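Local coordinates for putative Type I topoisomerase (Deinococcus radiodurans, PDB 3M4A), which probably catalyses the ATP-independent breakage and rejoining of single DNA strands as a type IB topoisomerase, and is held here in complex with DNA, at residues A[103-108]-A[126-131]; A[273-276]-A[281-284]; A[158-163]-A[190-195]; A[258-263]-A[297-302]. All coordinates share one frame; numbering follows the deposited sequence.

Contact 1. Residues A[103-108]-A[126-131]. With ACY (acetic acid), chain D; nucleotides of chain B.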
loop_
_atom_site.group_PDB
_atom_site.type_symbol
_atom_site.label_atom_id
_atom_site.label_comp_id
_atom_site.label_asym_id
_atom_site.label_seq_id
_atom_site.Cartn_x
_atom_site.Cartn_y
_atom_site.Cartn_z
ATOM N N PRO A 103 -5.811 -7.113 4.807
ATOM C CA PRO A 103 -6.257 -8.487 4.490
ATOM C C PRO A 103 -7.324 -8.553 3.395
ATOM O O PRO A 103 -7.270 -9.431 2.527
ATOM C CB PRO A 103 -6.811 -8.987 5.823
ATOM C CG PRO A 103 -6.115 -8.155 6.850
ATOM C CD PRO A 103 -5.989 -6.805 6.240
ATOM N N THR A 104 -8.279 -7.628 3.434
ATOM C CA THR A 104 -9.284 -7.524 2.378
ATOM C C THR A 104 -8.668 -7.179 1.024
ATOM O O THR A 104 -9.076 -7.722 -0.015
ATOM C CB THR A 104 -10.379 -6.532 2.759
ATOM O OG1 THR A 104 -11.082 -7.050 3.887
ATOM C CG2 THR A 104 -11.355 -6.333 1.606
ATOM N N LEU A 105 -7.700 -6.262 1.034
ATOM C CA LEU A 105 -6.941 -5.938 -0.175
ATOM C C LEU A 105 -6.326 -7.190 -0.782
ATOM O O LEU A 105 -6.388 -7.375 -1.987
ATOM C CB LEU A 105 -5.819 -4.942 0.117
ATOM C CG LEU A 105 -4.832 -4.622 -1.002
ATOM C CD1 LEU A 105 -5.561 -3.999 -2.166
ATOM C CD2 LEU A 105 -3.701 -3.722 -0.462
ATOM N N LYS A 106 -5.693 -8.010 0.055
ATOM C CA LYS A 106 -5.040 -9.246 -0.407
ATOM C C LYS A 106 -6.014 -10.228 -1.046
ATOM O O LYS A 106 -5.712 -10.840 -2.069
ATOM C CB LYS A 106 -4.289 -9.926 0.734
ATOM C CG LYS A 106 -3.058 -9.157 1.195
ATOM C CD LYS A 106 -1.943 -9.247 0.221
ATOM C CE LYS A 106 -1.398 -10.667 0.127
ATOM N NZ LYS A 106 -0.506 -10.795 -1.025
ATOM N N VAL A 107 -7.192 -10.380 -0.449
ATOM C CA VAL A 107 -8.211 -11.254 -1.027
ATOM C C VAL A 107 -8.627 -10.754 -2.416
ATOM O O VAL A 107 -8.678 -11.515 -3.401
ATOM C CB VAL A 107 -9.440 -11.351 -0.097
ATOM C CG1 VAL A 107 -10.638 -12.033 -0.815
ATOM C CG2 VAL A 107 -9.063 -12.084 1.188
ATOM N N ALA A 108 -8.888 -9.457 -2.505
ATOM C CA ALA A 108 -9.317 -8.847 -3.755
ATOM C C ALA A 108 -8.235 -8.927 -4.834
ATOM O O ALA A 108 -8.512 -9.294 -5.984
ATOM C CB ALA A 108 -9.703 -7.419 -3.513
ATOM N N LEU A 126 -1.072 -6.407 -9.928
ATOM C CA LEU A 126 0.396 -6.509 -9.879
ATOM C C LEU A 126 1.004 -5.158 -9.456
ATOM O O LEU A 126 1.915 -5.081 -8.608
ATOM C CB LEU A 126 0.946 -6.925 -11.248
ATOM C CG LEU A 126 0.657 -8.356 -11.707
ATOM C CD1 LEU A 126 0.930 -8.525 -13.203
ATOM C CD2 LEU A 126 1.554 -9.316 -10.896
ATOM N N MET A 127 0.477 -4.083 -10.027
ATOM C CA MET A 127 0.944 -2.738 -9.679
ATOM C C MET A 127 0.658 -2.390 -8.222
ATOM O O MET A 127 1.493 -1.782 -7.567
ATOM C CB MET A 127 0.321 -1.693 -10.622
ATOM C CG MET A 127 0.812 -1.815 -12.052
ATOM S SD MET A 127 -0.200 -0.864 -13.209
ATOM C CE MET A 127 0.655 0.708 -13.115
ATOM N N THR A 128 -0.504 -2.814 -7.720
ATOM C CA THR A 128 -0.902 -2.585 -6.334
ATOM C C THR A 128 0.015 -3.376 -5.407
ATOM O O THR A 128 0.433 -2.876 -4.366
ATOM C CB THR A 128 -2.364 -2.944 -6.085
ATOM O OG1 THR A 128 -3.195 -2.140 -6.931
ATOM C CG2 THR A 128 -2.745 -2.649 -4.634
ATOM N N ARG A 129 0.348 -4.601 -5.789
ATOM C CA ARG A 129 1.328 -5.362 -4.998
ATOM C C ARG A 129 2.660 -4.625 -4.952
ATOM O O ARG A 129 3.294 -4.550 -3.910
ATOM C CB ARG A 129 1.503 -6.798 -5.504
ATOM C CG ARG A 129 2.476 -7.611 -4.651
ATOM C CD ARG A 129 2.421 -9.068 -5.011
ATOM N NE ARG A 129 1.156 -9.643 -4.560
ATOM C CZ ARG A 129 0.793 -10.906 -4.756
ATOM N NH1 ARG A 129 1.607 -11.775 -5.330
ATOM N NH2 ARG A 129 -0.380 -11.308 -4.308
ATOM N N LEU A 130 3.099 -4.078 -6.072
ATOM C CA LEU A 130 4.359 -3.300 -6.075
ATOM C C LEU A 130 4.318 -2.043 -5.175
ATOM O O LEU A 130 5.295 -1.739 -4.508
ATOM C CB LEU A 130 4.753 -2.932 -7.497
ATOM C CG LEU A 130 5.229 -4.131 -8.328
ATOM C CD1 LEU A 130 5.260 -3.799 -9.816
ATOM C CD2 LEU A 130 6.617 -4.569 -7.822
ATOM N N LEU A 131 3.187 -1.344 -5.152
ATOM C CA LEU A 131 3.000 -0.212 -4.217
ATOM C C LEU A 131 3.140 -0.677 -2.772
ATOM O O LEU A 131 3.781 -0.021 -1.948
ATOM C CB LEU A 131 1.627 0.429 -4.398
ATOM C CG LEU A 131 1.274 1.149 -5.688
ATOM C CD1 LEU A 131 -0.219 1.528 -5.750
ATOM C CD2 LEU A 131 2.179 2.370 -5.903
HETATM C C ACY D . -0.556 -7.120 -2.460
HETATM O O ACY D . -0.778 -8.049 -3.273
HETATM O OXT ACY D . 0.454 -7.099 -1.722
HETATM C CH3 ACY D . -1.546 -6.000 -2.363
ATOM P P DC B 10 -0.837 -14.917 -5.119
ATOM O OP1 DC B 10 -1.657 -13.983 -4.353
ATOM O OP2 DC B 10 0.526 -14.480 -5.503
ATOM O "O5'" DC B 10 -0.667 -16.226 -4.230
ATOM C "C5'" DC B 10 -1.837 -16.841 -3.665
ATOM C "C4'" DC B 10 -1.467 -18.176 -3.067
ATOM O "O4'" DC B 10 -1.081 -19.104 -4.127
ATOM C "C3'" DC B 10 -0.291 -18.149 -2.088
ATOM O "O3'" DC B 10 -0.526 -19.038 -1.019
ATOM C "C2'" DC B 10 0.870 -18.656 -2.915
ATOM C "C1'" DC B 10 0.136 -19.720 -3.709
ATOM N N1 DC B 10 0.830 -20.218 -4.909
ATOM C C2 DC B 10 0.519 -21.514 -5.342
ATOM O O2 DC B 10 -0.316 -22.190 -4.709
ATOM N N3 DC B 10 1.148 -22.001 -6.428
ATOM C C4 DC B 10 2.051 -21.271 -7.080
ATOM N N4 DC B 10 2.626 -21.807 -8.152
ATOM C C5 DC B 10 2.374 -19.946 -6.659
ATOM C C6 DC B 10 1.752 -19.472 -5.574
HETATM O O HOH W 1 -2.804 -10.440 -2.888
#

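Contact 2. Residues A[273-276]-A[281-284]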
loop_
_atom_site.group_PDB
_atom_site.type_symbol
_atom_site.label_atom_id
_atom_site.label_comp_id
_atom_site.label_asym_id
_atom_site.label_seq_id
_atom_site.Cartn_x
_atom_site.Cartn_y
_atom_site.Cartn_z
ATOM N N PHE A 273 18.140 5.356 6.109
ATOM C CA PHE A 273 17.928 4.132 5.321
ATOM C C PHE A 273 16.553 4.167 4.666
ATOM O O PHE A 273 16.419 3.913 3.477
ATOM C CB PHE A 273 18.072 2.888 6.210
ATOM C CG PHE A 273 18.220 1.602 5.452
ATOM C CD1 PHE A 273 19.453 0.970 5.360
ATOM C CD2 PHE A 273 17.116 0.993 4.851
ATOM C CE1 PHE A 273 19.595 -0.214 4.667
ATOM C CE2 PHE A 273 17.247 -0.212 4.153
ATOM C CZ PHE A 273 18.495 -0.809 4.051
ATOM N N VAL A 274 15.530 4.477 5.455
ATOM C CA VAL A 274 14.169 4.540 4.928
ATOM C C VAL A 274 14.033 5.701 3.927
ATOM O O VAL A 274 13.312 5.597 2.927
ATOM C CB VAL A 274 13.135 4.640 6.079
ATOM C CG1 VAL A 274 11.705 4.808 5.539
ATOM C CG2 VAL A 274 13.238 3.414 6.969
ATOM N N ALA A 275 14.716 6.813 4.210
ATOM C CA ALA A 275 14.708 7.974 3.323
ATOM C C ALA A 275 15.230 7.602 1.944
ATOM O O ALA A 275 14.662 8.013 0.936
ATOM C CB ALA A 275 15.549 9.104 3.914
ATOM N N ASP A 276 16.298 6.816 1.914
ATOM C CA ASP A 276 16.856 6.326 0.665
ATOM C C ASP A 276 15.884 5.402 -0.077
ATOM O O ASP A 276 15.710 5.499 -1.288
ATOM C CB ASP A 276 18.171 5.605 0.927
ATOM C CG ASP A 276 18.973 5.424 -0.327
ATOM O OD1 ASP A 276 19.510 6.434 -0.835
ATOM O OD2 ASP A 276 19.038 4.283 -0.809
ATOM N N THR A 281 14.021 13.239 1.517
ATOM C CA THR A 281 15.008 13.724 2.468
ATOM C C THR A 281 14.741 13.044 3.815
ATOM O O THR A 281 13.609 12.652 4.095
ATOM C CB THR A 281 14.941 15.255 2.624
ATOM O OG1 THR A 281 13.708 15.636 3.241
ATOM C CG2 THR A 281 15.053 15.928 1.252
ATOM N N PRO A 282 15.789 12.861 4.631
ATOM C CA PRO A 282 15.562 12.390 6.008
ATOM C C PRO A 282 14.541 13.223 6.794
ATOM O O PRO A 282 13.721 12.667 7.523
ATOM C CB PRO A 282 16.951 12.479 6.638
ATOM C CG PRO A 282 17.881 12.322 5.484
ATOM C CD PRO A 282 17.226 13.009 4.336
ATOM N N ALA A 283 14.579 14.543 6.647
ATOM C CA ALA A 283 13.627 15.399 7.334
ATOM C C ALA A 283 12.166 15.104 6.958
ATOM O O ALA A 283 11.287 15.053 7.831
ATOM C CB ALA A 283 13.966 16.893 7.088
ATOM N N VAL A 284 11.902 14.915 5.665
ATOM C CA VAL A 284 10.551 14.623 5.196
ATOM C C VAL A 284 10.135 13.212 5.640
ATOM O O VAL A 284 8.973 12.975 5.962
ATOM C CB VAL A 284 10.446 14.772 3.669
ATOM C CG1 VAL A 284 9.128 14.211 3.141
ATOM C CG2 VAL A 284 10.577 16.248 3.285
#

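Contact 3. Residues A[158-163]-A[190-195]. With nucleotides of chain B.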
loop_
_atom_site.group_PDB
_atom_site.type_symbol
_atom_site.label_atom_id
_atom_site.label_comp_id
_atom_site.label_asym_id
_atom_site.label_seq_id
_atom_site.Cartn_x
_atom_site.Cartn_y
_atom_site.Cartn_z
ATOM N N ARG A 158 12.921 -0.387 -19.829
ATOM C CA ARG A 158 14.351 -0.222 -19.573
ATOM C C ARG A 158 14.699 -0.044 -18.106
ATOM O O ARG A 158 15.870 -0.101 -17.725
ATOM C CB ARG A 158 14.918 0.961 -20.377
ATOM C CG ARG A 158 14.639 2.330 -19.806
ATOM C CD ARG A 158 15.398 3.387 -20.582
ATOM N NE ARG A 158 14.991 4.745 -20.218
ATOM C CZ ARG A 158 15.523 5.459 -19.237
ATOM N NH1 ARG A 158 16.489 4.953 -18.485
ATOM N NH2 ARG A 158 15.076 6.685 -18.999
ATOM N N HIS A 159 13.671 0.129 -17.276
ATOM C CA HIS A 159 13.845 0.389 -15.863
ATOM C C HIS A 159 13.847 -0.856 -14.975
ATOM O O HIS A 159 13.973 -0.725 -13.755
ATOM C CB HIS A 159 12.723 1.290 -15.375
ATOM C CG HIS A 159 12.830 2.699 -15.853
ATOM N ND1 HIS A 159 11.739 3.430 -16.277
ATOM C CD2 HIS A 159 13.900 3.509 -15.972
ATOM C CE1 HIS A 159 12.141 4.647 -16.608
ATOM N NE2 HIS A 159 13.444 4.722 -16.423
ATOM N N VAL A 160 13.681 -2.036 -15.558
ATOM C CA VAL A 160 13.534 -3.257 -14.767
ATOM C C VAL A 160 14.336 -4.404 -15.347
ATOM O O VAL A 160 14.564 -4.451 -16.560
ATOM C CB VAL A 160 12.042 -3.653 -14.682
ATOM C CG1 VAL A 160 11.515 -4.142 -16.018
ATOM C CG2 VAL A 160 11.802 -4.701 -13.576
ATOM N N VAL A 161 14.763 -5.315 -14.470
ATOM C CA VAL A 161 15.367 -6.599 -14.888
ATOM C C VAL A 161 14.873 -7.692 -13.917
ATOM O O VAL A 161 14.648 -7.425 -12.741
ATOM C CB VAL A 161 16.926 -6.539 -14.934
ATOM C CG1 VAL A 161 17.529 -6.478 -13.546
ATOM C CG2 VAL A 161 17.496 -7.736 -15.734
ATOM N N VAL A 162 14.710 -8.903 -14.435
ATOM C CA VAL A 162 14.282 -10.060 -13.654
ATOM C C VAL A 162 15.411 -11.098 -13.659
ATOM O O VAL A 162 15.906 -11.489 -14.712
ATOM C CB VAL A 162 12.992 -10.676 -14.234
ATOM C CG1 VAL A 162 12.498 -11.826 -13.379
ATOM C CG2 VAL A 162 11.895 -9.601 -14.398
ATOM N N ASP A 163 15.844 -11.518 -12.477
ATOM C CA ASP A 163 16.854 -12.579 -12.341
ATOM C C ASP A 163 16.270 -13.616 -11.387
ATOM O O ASP A 163 16.237 -13.412 -10.176
ATOM C CB ASP A 163 18.161 -11.966 -11.850
ATOM C CG ASP A 163 19.251 -12.986 -11.628
ATOM O OD1 ASP A 163 19.345 -13.967 -12.398
ATOM O OD2 ASP A 163 20.024 -12.770 -10.677
ATOM N N ALA A 190 7.262 -13.851 -12.249
ATOM C CA ALA A 190 6.703 -14.561 -13.410
ATOM C C ALA A 190 5.928 -13.619 -14.349
ATOM O O ALA A 190 6.060 -13.680 -15.580
ATOM C CB ALA A 190 5.794 -15.677 -12.936
ATOM N N ASN A 191 5.138 -12.730 -13.752
ATOM C CA ASN A 191 4.315 -11.830 -14.539
ATOM C C ASN A 191 5.105 -10.647 -15.080
ATOM O O ASN A 191 4.767 -10.123 -16.138
ATOM C CB ASN A 191 3.105 -11.383 -13.762
ATOM C CG ASN A 191 2.040 -12.457 -13.711
ATOM O OD1 ASN A 191 1.314 -12.667 -14.690
ATOM N ND2 ASN A 191 1.953 -13.161 -12.587
ATOM N N MET A 192 6.170 -10.243 -14.394
ATOM C CA MET A 192 7.049 -9.210 -14.942
ATOM C C MET A 192 7.691 -9.721 -16.238
ATOM O O MET A 192 7.842 -8.974 -17.215
ATOM C CB MET A 192 8.113 -8.802 -13.925
ATOM C CG MET A 192 8.928 -7.597 -14.316
ATOM S SD MET A 192 7.900 -6.147 -14.602
ATOM C CE MET A 192 7.510 -5.671 -12.922
ATOM N N GLN A 193 8.065 -11.005 -16.263
ATOM C CA GLN A 193 8.608 -11.601 -17.488
ATOM C C GLN A 193 7.593 -11.501 -18.630
ATOM O O GLN A 193 7.951 -11.168 -19.749
ATOM C CB GLN A 193 9.016 -13.060 -17.272
ATOM C CG GLN A 193 10.203 -13.248 -16.342
ATOM C CD GLN A 193 11.578 -13.211 -17.017
ATOM O OE1 GLN A 193 11.745 -12.719 -18.136
ATOM N NE2 GLN A 193 12.587 -13.730 -16.306
ATOM N N LYS A 194 6.335 -11.806 -18.340
ATOM C CA LYS A 194 5.248 -11.700 -19.327
ATOM C C LYS A 194 5.049 -10.264 -19.813
ATOM O O LYS A 194 4.852 -10.037 -21.007
ATOM C CB LYS A 194 3.927 -12.216 -18.750
ATOM C CG LYS A 194 3.902 -13.687 -18.368
ATOM C CD LYS A 194 2.546 -14.035 -17.710
ATOM C CE LYS A 194 2.648 -15.204 -16.751
ATOM N NZ LYS A 194 1.437 -15.288 -15.861
ATOM N N LEU A 195 5.096 -9.292 -18.909
ATOM C CA LEU A 195 5.007 -7.883 -19.318
ATOM C C LEU A 195 6.159 -7.492 -20.252
ATOM O O LEU A 195 5.963 -6.811 -21.249
ATOM C CB LEU A 195 4.956 -6.942 -18.094
ATOM C CG LEU A 195 3.652 -6.930 -17.296
ATOM C CD1 LEU A 195 3.831 -6.245 -15.955
ATOM C CD2 LEU A 195 2.551 -6.217 -18.076
ATOM P P DG B 9 0.113 -16.582 -11.813
ATOM O OP1 DG B 9 -0.037 -15.325 -12.606
ATOM O OP2 DG B 9 1.417 -17.271 -11.759
ATOM O "O5'" DG B 9 -0.349 -16.350 -10.302
ATOM C "C5'" DG B 9 -1.580 -15.736 -10.008
ATOM C "C4'" DG B 9 -2.061 -16.119 -8.618
ATOM O "O4'" DG B 9 -2.364 -17.530 -8.497
ATOM C "C3'" DG B 9 -1.023 -15.899 -7.525
ATOM O "O3'" DG B 9 -1.687 -15.396 -6.384
ATOM C "C2'" DG B 9 -0.333 -17.264 -7.362
ATOM C "C1'" DG B 9 -1.484 -18.211 -7.565
ATOM N N9 DG B 9 -1.231 -19.475 -8.243
ATOM C C8 DG B 9 -0.465 -19.663 -9.350
ATOM N N7 DG B 9 -0.471 -20.876 -9.823
ATOM C C5 DG B 9 -1.314 -21.545 -8.964
ATOM C C6 DG B 9 -1.722 -22.892 -8.961
ATOM O O6 DG B 9 -1.433 -23.805 -9.741
ATOM N N1 DG B 9 -2.579 -23.142 -7.913
ATOM C C2 DG B 9 -3.004 -22.227 -6.982
ATOM N N2 DG B 9 -3.846 -22.642 -6.025
ATOM N N3 DG B 9 -2.650 -20.960 -6.995
ATOM C C4 DG B 9 -1.782 -20.704 -7.984
#

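Contact 4. Residues A[258-263]-A[297-302]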
loop_
_atom_site.group_PDB
_atom_site.type_symbol
_atom_site.label_atom_id
_atom_site.label_comp_id
_atom_site.label_asym_id
_atom_site.label_seq_id
_atom_site.Cartn_x
_atom_site.Cartn_y
_atom_site.Cartn_z
ATOM N N SER A 258 21.554 0.074 25.089
ATOM C CA SER A 258 21.441 0.237 26.541
ATOM C C SER A 258 21.284 1.699 26.951
ATOM O O SER A 258 20.577 1.990 27.917
ATOM C CB SER A 258 22.637 -0.394 27.268
ATOM O OG SER A 258 23.873 -0.011 26.684
ATOM N N SER A 259 21.930 2.609 26.228
ATOM C CA SER A 259 21.819 4.037 26.523
ATOM C C SER A 259 20.940 4.729 25.497
ATOM O O SER A 259 20.952 4.381 24.315
ATOM C CB SER A 259 23.196 4.695 26.576
ATOM O OG SER A 259 23.898 4.537 25.359
ATOM N N GLU A 260 20.180 5.717 25.956
ATOM C CA GLU A 260 19.243 6.430 25.099
ATOM C C GLU A 260 19.972 7.247 24.043
ATOM O O GLU A 260 19.458 7.434 22.942
ATOM C CB GLU A 260 18.328 7.326 25.931
ATOM C CG GLU A 260 17.331 8.119 25.096
ATOM C CD GLU A 260 16.029 8.420 25.817
ATOM O OE1 GLU A 260 15.682 7.694 26.780
ATOM O OE2 GLU A 260 15.338 9.377 25.397
ATOM N N ARG A 261 21.175 7.714 24.379
ATOM C CA ARG A 261 21.992 8.484 23.447
ATOM C C ARG A 261 22.457 7.607 22.285
ATOM O O ARG A 261 22.444 8.042 21.137
ATOM C CB ARG A 261 23.198 9.113 24.160
ATOM C CG ARG A 261 23.713 10.364 23.471
ATOM C CD ARG A 261 24.991 10.927 24.116
ATOM N NE ARG A 261 26.211 10.303 23.590
ATOM C CZ ARG A 261 26.700 10.505 22.364
ATOM N NH1 ARG A 261 26.073 11.306 21.502
ATOM N NH2 ARG A 261 27.822 9.894 21.987
ATOM N N GLN A 262 22.851 6.372 22.590
ATOM C CA GLN A 262 23.252 5.421 21.552
ATOM C C GLN A 262 22.055 4.988 20.707
ATOM O O GLN A 262 22.196 4.770 19.496
ATOM C CB GLN A 262 23.943 4.195 22.156
ATOM C CG GLN A 262 25.376 4.452 22.629
ATOM C CD GLN A 262 26.287 4.949 21.513
ATOM O OE1 GLN A 262 26.894 6.017 21.627
ATOM N NE2 GLN A 262 26.370 4.189 20.425
ATOM N N ALA A 263 20.894 4.857 21.353
ATOM C CA ALA A 263 19.632 4.534 20.664
ATOM C C ALA A 263 19.273 5.605 19.642
ATOM O O ALA A 263 18.830 5.305 18.540
ATOM C CB ALA A 263 18.486 4.366 21.678
ATOM N N ARG A 297 8.752 3.273 21.041
ATOM C CA ARG A 297 8.957 1.928 21.548
ATOM C C ARG A 297 10.428 1.535 21.554
ATOM O O ARG A 297 10.928 0.967 22.534
ATOM C CB ARG A 297 8.101 0.919 20.775
ATOM C CG ARG A 297 6.618 1.150 20.905
ATOM C CD ARG A 297 6.053 0.993 22.324
ATOM N NE ARG A 297 4.635 1.295 22.249
ATOM C CZ ARG A 297 4.110 2.521 22.306
ATOM N NH1 ARG A 297 4.892 3.580 22.498
ATOM N NH2 ARG A 297 2.807 2.700 22.176
ATOM N N TYR A 298 11.147 1.862 20.480
ATOM C CA TYR A 298 12.570 1.561 20.409
ATOM C C TYR A 298 13.337 2.194 21.569
ATOM O O TYR A 298 14.183 1.556 22.187
ATOM C CB TYR A 298 13.149 2.029 19.072
ATOM C CG TYR A 298 14.599 1.664 18.913
ATOM C CD1 TYR A 298 14.980 0.340 18.698
ATOM C CD2 TYR A 298 15.600 2.635 19.014
ATOM C CE1 TYR A 298 16.311 -0.006 18.564
ATOM C CE2 TYR A 298 16.935 2.303 18.875
ATOM C CZ TYR A 298 17.292 0.987 18.654
ATOM O OH TYR A 298 18.620 0.641 18.528
ATOM N N LEU A 299 13.022 3.444 21.864
ATOM C CA LEU A 299 13.678 4.181 22.950
ATOM C C LEU A 299 13.380 3.604 24.340
ATOM O O LEU A 299 14.168 3.793 25.276
ATOM C CB LEU A 299 13.303 5.664 22.884
ATOM C CG LEU A 299 13.958 6.390 21.706
ATOM C CD1 LEU A 299 13.389 7.785 21.530
ATOM C CD2 LEU A 299 15.455 6.439 21.863
ATOM N N ASP A 300 12.272 2.883 24.454
ATOM C CA ASP A 300 11.915 2.138 25.659
ATOM C C ASP A 300 12.352 0.664 25.602
ATOM O O ASP A 300 11.938 -0.137 26.448
ATOM C CB ASP A 300 10.399 2.234 25.890
ATOM C CG ASP A 300 9.970 3.595 26.443
ATOM O OD1 ASP A 300 10.834 4.347 26.927
ATOM O OD2 ASP A 300 8.771 3.902 26.390
ATOM N N GLY A 301 13.157 0.303 24.598
ATOM C CA GLY A 301 13.744 -1.036 24.480
ATOM C C GLY A 301 12.820 -2.102 23.909
ATOM O O GLY A 301 13.014 -3.300 24.154
ATOM N N LYS A 302 11.824 -1.676 23.132
ATOM C CA LYS A 302 10.847 -2.600 22.568
ATOM C C LYS A 302 10.859 -2.521 21.047
ATOM O O LYS A 302 10.908 -1.434 20.485
ATOM C CB LYS A 302 9.458 -2.288 23.097
ATOM C CG LYS A 302 9.337 -2.475 24.625
ATOM C CD LYS A 302 8.015 -1.956 25.142
ATOM C CE LYS A 302 7.822 -2.301 26.624
ATOM N NZ LYS A 302 7.250 -1.145 27.347
#

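Contact 1. Residues A[103-108]-A[126-131]
Lys-106 and Arg-129 bring their side chains together at about a right angle, leaving NZ of Lys-106 3.3 Å from NH2 of Arg-129. Both atoms are donors, and the phosphate and a water probably offset their closeness. The guanidinium grips the phosphate of DC10 of chain B in a two-pronged manner. NH1 of Arg-129 reaches OP2 of DC10 at 2.9 Å (170°), and NH2 of Arg-129 reaches OP1 of DC10 at 3.0 Å. Its NE points almost straight at atom O of a bound acetic acid molecule, probably present as acetate, 2.8 Å away (174°), so acceptors on NE, NH1 and NH2 fix the rotation of the group. NH1 also forms a salt bridge with Asp-185. One water accepts from NZ of Lys-106 and from NH2 of Arg-129, and donates to O of Lys-106 and to O of the acetic acid. Replacing this arginine by an alanine removes all three donors, which would probably leave the DC10 phosphate without its paired N-H groups and Asp-185 without its mate.

The contact joins helices 91-113 and 120-134 within the catalytic core as they face the DNA backbone. Deeper down, Leu-105 and Thr-128 meet tip to tip, CD1 of Leu-105 lying 4.0 Å from CG2 of Thr-128. CD2 of Leu-105 touches CH3 of the acetic acid at 3.7 Å. The Lys-106 chain, folded at chi2 (-73°) and again at chi3, turns its ammonium toward the water bound to its own carbonyl. Farther out, His-132 also binds the acetic acid, a probable crystallisation additive, and Thr-128 OG1 is bonded to Met-124 O.

Contact 2. Residues A[273-276]-A[281-284]
The peptide plane linking Thr-281 to Pro-282 carries the methyl of Ala-275 on one of its faces. CB of Ala-275 is 3.8 Å from N of Pro-282 and stands almost the whole of that distance above the plane, which marks a contact over the face. It also lies 4.0 Å from the carbonyl C of Thr-281. O of the same peptide accepts a hydrogen bond from OG1 of Thr-285. The proline ring adds a looser apolar touch, its CD 4.3 Å from CB of Ala-275.

The 5.2 Å separation of the CA atoms of Ala-275 and Pro-282 probably leaves little room for more than a methyl. Thr-281 is the N-cap of the second helix. With OG1 set between the backbone N and the carbonyl carbon (chi1 67°), it turns toward the first helical turn and accepts from N of Val-284 at 3.1 Å (158°), while Pro-282, which has no N-H to satisfy, occupies the first helical position.

The arrangement is a tight helix-to-helix turn, in which the chain leaves helix 260-278, makes a short connection and starts helix 282-289 against the last turns it has just built. Val-274 and Ala-275 both touch Thr-285, which extends the packing one turn into helix 282-289.

Contact 3. Residues A[158-163]-A[190-195]
Strand 160-163, an outermost strand of a three-stranded antiparallel sheet, lays Val-160 and Val-162 against Met-192 and Gln-193 of helix 186-196. The axes of the two short segments pass 8.9 Å apart at a crossing angle of -130°. CG2 of Val-162 comes within 3.6 Å of CG of Met-192 in one of two modelled conformers of the methionine, so this contact may not hold in the other. CG2 of Val-160 meets the same CG more loosely. CG1 of Val-162 lies 3.5 Å from NE2 of Gln-193, whose chain bends at chi2 to bring its amide obliquely across the valine.

The antiparallel meander is followed by helix 186-196, which packs on one face of its edge strand. Every second strand side chain faces the helix, with Val-161 pointing away and its backbone bonded to Thr-168 of strand 166-172. Phe-169 of that strand touches both Val-160 and Met-192.

A different side of the helix meets the DNA. ND2 of Asn-191 donates to OP1 of DG9 of chain B at 2.9 Å (173°) and is also bonded to Thr-187 O. NZ of Lys-194 donates to OD1 of Asn-191 at 2.9 Å, arriving 51° out of the carbonyl plane. A leucine in place of Asn-191 would probably leave this phosphate oxygen without its amide donor and Lys-194 without its acceptor.

Contact 4. Residues A[258-263]-A[297-302]
Tyr-298, whose ring brings CE2 to Ala-263, uses its backbone O to accept from N of Gly-301 at 2.9 Å. The companion bond runs from N of Lys-302 to O of Arg-297, also 2.9 Å long, and that carbonyl takes a weak second bond from N of Asp-300. Together the two 2.9 Å bonds, with Gly-301 at positive phi (80°), define a Schellman motif that ends helix 292-299.

On the facing side, Ala-263 sits in the first turn of helix 260-278 with its N bonded to O of Ser-259. Ser-259 is the N-cap, although the bond from N of Gln-262 to its OG is weak. The carbonyl O of Ala-263 lies in the plane of the Tyr-298 ring, at its edge, 3.6 Å from CE2. The methyl of Ala-263 approaches obliquely, from outside the ring plane, its CB 3.8 Å from CE2 of Tyr-298. With CG of Tyr-298 opposite its backbone N (chi1 -176°), the ring extends across this turn, and its OH is bonded to O of Gly-255 in the preceding loop.

One branch of Leu-299 completes the apolar patch. Its CD2 is 3.7 Å from CB of Ala-263 and 4.1 Å from CG of Glu-260, whose side chain it crosses at about a right angle. CG of the glutamate thus touches the leucine at its margin, while the carboxylate makes a long, weak ion pair with Lys-264.

The start of helix 260-278 is in this way set beside the end of helix 292-299. Farther along helix 260-278, Tyr-298 touches Val-266 and Leu-267, and Leu-299 touches Lys-264 and Leu-267.

How the contacts relate
Along the chain, contact 1 closes first and contact 3 follows. Contact 4 then opens, with contact 2 nested inside its loop. Contacts 1 and 3 adjoin, their centres 19 Å apart: Leu-126 packs on Asn-191 and, more loosely, Leu-130 on Met-192. Helix 120-134 thereby lies against helix 186-196, and both hold phosphates of one DNA strand, DC10 and DG9 of chain B. Contacts 2 and 4 share helix 260-278, near its two ends, with centres 20 Å apart, and sit about 24 and 27 Å from the nucleic acid at nearest atoms. The first pair thus forms part of the DNA-facing surface, and the second lies in a helical region away from the DNA.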